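Local coordinates for oxidoreductase YdhF (Escherichia coli, PDB 1OG6), which probably works as an NADPH-dependent oxidoreductase of the aldo/keto reductase family, built on an alpha/beta barrel, at residues D228-V233 / Q244-W249. Residues are numbered along the deposited sequence; the frame is centred on the assembly and turned at random.
Sequences DELAVV and QVVNAW
V245 meets two side chains of helix 224-237 at once, L230 and V233, and so shows how helices set almost at right angles (91° between the short segments, axes 10.0 Å apart at closest approach) touch through two residues one turn apart on one helix and two consecutive residues on the other. Its CG1, anti to the backbone N (chi1 -177°), is the methyl that serves both: it lies 3.6 Å from L230 CD2, the two side chains lying alongside each other and pointing opposite ways, and 4.0 Å from V233 CG1. The other methyl, V245 CG2, lies 3.9 Å from L230 O. One residue on, V246 takes the second branch of the leucine, its CG2 resting 3.5 Å from L230 CD1, so that the leucine fork is shared between consecutive valines. No hydrogen bond crosses; the contact is apolar and buried. Further along, W249 stacks its ring on W285 of helix 282-293. That helix also covers helix 224-237, with I288 against L230 and a salt bridge from R287 to E229. On the barrel side V246 packs beside L217 of the NADP-binding segment, its side chain about 8 Å from the bound NADP, which places helix 242-251 between the outlying helix 224-237 and the cofactor site and, in the chain, just before barrel strand 258-261.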
ATOM      1  N   ASP C 228      -9.930 -32.114  -5.307  1.00 28.27           N
ATOM      2  CA  ASP C 228      -9.793 -33.035  -6.423  1.00 26.98           C
ATOM      3  C   ASP C 228      -8.428 -32.813  -7.023  1.00 26.07           C
ATOM      4  O   ASP C 228      -7.719 -33.765  -7.330  1.00 25.15           O
ATOM      5  CB  ASP C 228     -10.866 -32.775  -7.475  1.00 26.71           C
ATOM      6  CG  ASP C 228     -12.248 -33.166  -7.004  1.00 27.02           C
ATOM      7  OD1 ASP C 228     -13.213 -32.942  -7.757  1.00 27.51           O
ATOM      8  OD2 ASP C 228     -12.378 -33.702  -5.883  1.00 27.51           O
ATOM      9  N   GLU C 229      -8.062 -31.544  -7.176  1.00 26.68           N
ATOM     10  CA  GLU C 229      -6.767 -31.190  -7.741  1.00 26.57           C
ATOM     11  C   GLU C 229      -5.666 -31.660  -6.817  1.00 26.60           C
ATOM     12  O   GLU C 229      -4.687 -32.257  -7.256  1.00 27.26           O
ATOM     13  CB  GLU C 229      -6.662 -29.687  -7.937  1.00 26.76           C
ATOM     14  CG  GLU C 229      -5.390 -29.278  -8.613  1.00 29.67           C
ATOM     15  CD  GLU C 229      -5.120 -30.094  -9.862  1.00 33.02           C
ATOM     16  OE1 GLU C 229      -5.949 -30.071 -10.795  1.00 33.44           O
ATOM     17  OE2 GLU C 229      -4.070 -30.766  -9.913  1.00 36.81           O
ATOM     18  N   LEU C 230      -5.830 -31.395  -5.529  1.00 26.12           N
ATOM     19  CA  LEU C 230      -4.843 -31.820  -4.555  1.00 25.66           C
ATOM     20  C   LEU C 230      -4.637 -33.324  -4.628  1.00 25.84           C
ATOM     21  O   LEU C 230      -3.508 -33.796  -4.594  1.00 26.45           O
ATOM     22  CB  LEU C 230      -5.280 -31.423  -3.152  1.00 24.64           C
ATOM     23  CG  LEU C 230      -5.206 -29.926  -2.864  1.00 24.17           C
ATOM     24  CD1 LEU C 230      -5.716 -29.662  -1.469  1.00 25.16           C
ATOM     25  CD2 LEU C 230      -3.783 -29.443  -2.998  1.00 24.83           C
ATOM     26  N   ALA C 231      -5.722 -34.080  -4.737  1.00 26.29           N
ATOM     27  CA  ALA C 231      -5.614 -35.534  -4.815  1.00 25.75           C
ATOM     28  C   ALA C 231      -4.801 -35.948  -6.033  1.00 26.56           C
ATOM     29  O   ALA C 231      -3.983 -36.864  -5.949  1.00 26.43           O
ATOM     30  CB  ALA C 231      -6.982 -36.156  -4.878  1.00 25.32           C
ATOM     31  N   VAL C 232      -5.035 -35.278  -7.164  1.00 26.63           N
ATOM     32  CA  VAL C 232      -4.307 -35.573  -8.395  1.00 24.74           C
ATOM     33  C   VAL C 232      -2.832 -35.362  -8.141  1.00 26.81           C
ATOM     34  O   VAL C 232      -2.034 -36.298  -8.256  1.00 29.33           O
ATOM     35  CB  VAL C 232      -4.710 -34.644  -9.540  1.00 22.05           C
ATOM     36  CG1 VAL C 232      -3.794 -34.853 -10.717  1.00 19.04           C
ATOM     37  CG2 VAL C 232      -6.129 -34.912  -9.945  1.00 22.13           C
ATOM     38  N   VAL C 233      -2.466 -34.131  -7.791  1.00 25.93           N
ATOM     39  CA  VAL C 233      -1.067 -33.822  -7.526  1.00 25.79           C
ATOM     40  C   VAL C 233      -0.487 -34.788  -6.488  1.00 26.28           C
ATOM     41  O   VAL C 233       0.662 -35.209  -6.600  1.00 26.52           O
ATOM     42  CB  VAL C 233      -0.890 -32.364  -7.029  1.00 24.58           C
ATOM     43  CG1 VAL C 233       0.558 -32.106  -6.696  1.00 23.80           C
ATOM     44  CG2 VAL C 233      -1.342 -31.388  -8.093  1.00 24.80           C
ATOM     45  N   GLN C 244      -0.724 -32.904   3.007  1.00 29.16           N
ATOM     46  CA  GLN C 244       0.717 -32.786   2.798  1.00 28.24           C
ATOM     47  C   GLN C 244       0.993 -31.969   1.559  1.00 27.92           C
ATOM     48  O   GLN C 244       2.000 -31.265   1.492  1.00 28.48           O
ATOM     49  CB  GLN C 244       1.365 -34.148   2.606  1.00 29.00           C
ATOM     50  CG  GLN C 244       1.461 -34.989   3.836  1.00 33.50           C
ATOM     51  CD  GLN C 244       2.147 -36.310   3.549  1.00 37.26           C
ATOM     52  OE1 GLN C 244       3.342 -36.351   3.255  1.00 37.98           O
ATOM     53  NE2 GLN C 244       1.388 -37.401   3.618  1.00 40.19           N
ATOM     54  N   VAL C 245       0.117 -32.092   0.563  1.00 26.19           N
ATOM     55  CA  VAL C 245       0.274 -31.341  -0.676  1.00 24.24           C
ATOM     56  C   VAL C 245       0.073 -29.859  -0.342  1.00 24.38           C
ATOM     57  O   VAL C 245       0.739 -28.988  -0.897  1.00 24.29           O
ATOM     58  CB  VAL C 245      -0.750 -31.799  -1.734  1.00 22.15           C
ATOM     59  CG1 VAL C 245      -0.535 -31.063  -3.020  1.00 21.26           C
ATOM     60  CG2 VAL C 245      -0.609 -33.273  -1.973  1.00 21.75           C
ATOM     61  N   VAL C 246      -0.835 -29.581   0.590  1.00 23.12           N
ATOM     62  CA  VAL C 246      -1.096 -28.217   1.007  1.00 21.96           C
ATOM     63  C   VAL C 246       0.081 -27.717   1.835  1.00 22.56           C
ATOM     64  O   VAL C 246       0.636 -26.664   1.554  1.00 24.69           O
ATOM     65  CB  VAL C 246      -2.371 -28.134   1.852  1.00 21.02           C
ATOM     66  CG1 VAL C 246      -2.702 -26.700   2.150  1.00 19.62           C
ATOM     67  CG2 VAL C 246      -3.514 -28.777   1.120  1.00 21.84           C
ATOM     68  N   ASN C 247       0.469 -28.472   2.857  1.00 22.34           N
ATOM     69  CA  ASN C 247       1.589 -28.073   3.704  1.00 22.66           C
ATOM     70  C   ASN C 247       2.852 -27.888   2.855  1.00 23.48           C
ATOM     71  O   ASN C 247       3.863 -27.417   3.343  1.00 24.95           O
ATOM     72  CB  ASN C 247       1.828 -29.120   4.824  1.00 24.15           C
ATOM     73  CG  ASN C 247       1.127 -28.755   6.163  1.00 27.07           C
ATOM     74  OD1 ASN C 247       0.648 -29.623   6.902  1.00 25.44           O
ATOM     75  ND2 ASN C 247       1.090 -27.468   6.473  1.00 27.49           N
ATOM     76  N   ALA C 248       2.797 -28.249   1.578  1.00 24.49           N
ATOM     77  CA  ALA C 248       3.959 -28.102   0.693  1.00 23.73           C
ATOM     78  C   ALA C 248       3.738 -26.901  -0.211  1.00 23.69           C
ATOM     79  O   ALA C 248       4.666 -26.139  -0.497  1.00 23.28           O
ATOM     80  CB  ALA C 248       4.156 -29.364  -0.147  1.00 22.60           C
ATOM     81  N   TRP C 249       2.498 -26.755  -0.672  1.00 22.92           N
ATOM     82  CA  TRP C 249       2.112 -25.640  -1.520  1.00 21.41           C
ATOM     83  C   TRP C 249       2.514 -24.387  -0.758  1.00 21.45           C
ATOM     84  O   TRP C 249       3.030 -23.430  -1.330  1.00 22.42           O
ATOM     85  CB  TRP C 249       0.600 -25.637  -1.730  1.00 19.57           C
ATOM     86  CG  TRP C 249       0.129 -24.509  -2.588  1.00 19.54           C
ATOM     87  CD1 TRP C 249       0.095 -24.473  -3.951  1.00 18.24           C
ATOM     88  CD2 TRP C 249      -0.324 -23.227  -2.142  1.00 18.51           C
ATOM     89  NE1 TRP C 249      -0.349 -23.249  -4.381  1.00 16.67           N
ATOM     90  CE2 TRP C 249      -0.613 -22.463  -3.290  1.00 17.46           C
ATOM     91  CE3 TRP C 249      -0.511 -22.647  -0.881  1.00 18.72           C
ATOM     92  CZ2 TRP C 249      -1.078 -21.148  -3.216  1.00 16.16           C
ATOM     93  CZ3 TRP C 249      -0.971 -21.339  -0.813  1.00 18.43           C
ATOM     94  CH2 TRP C 249      -1.249 -20.605  -1.974  1.00 16.15           C
TER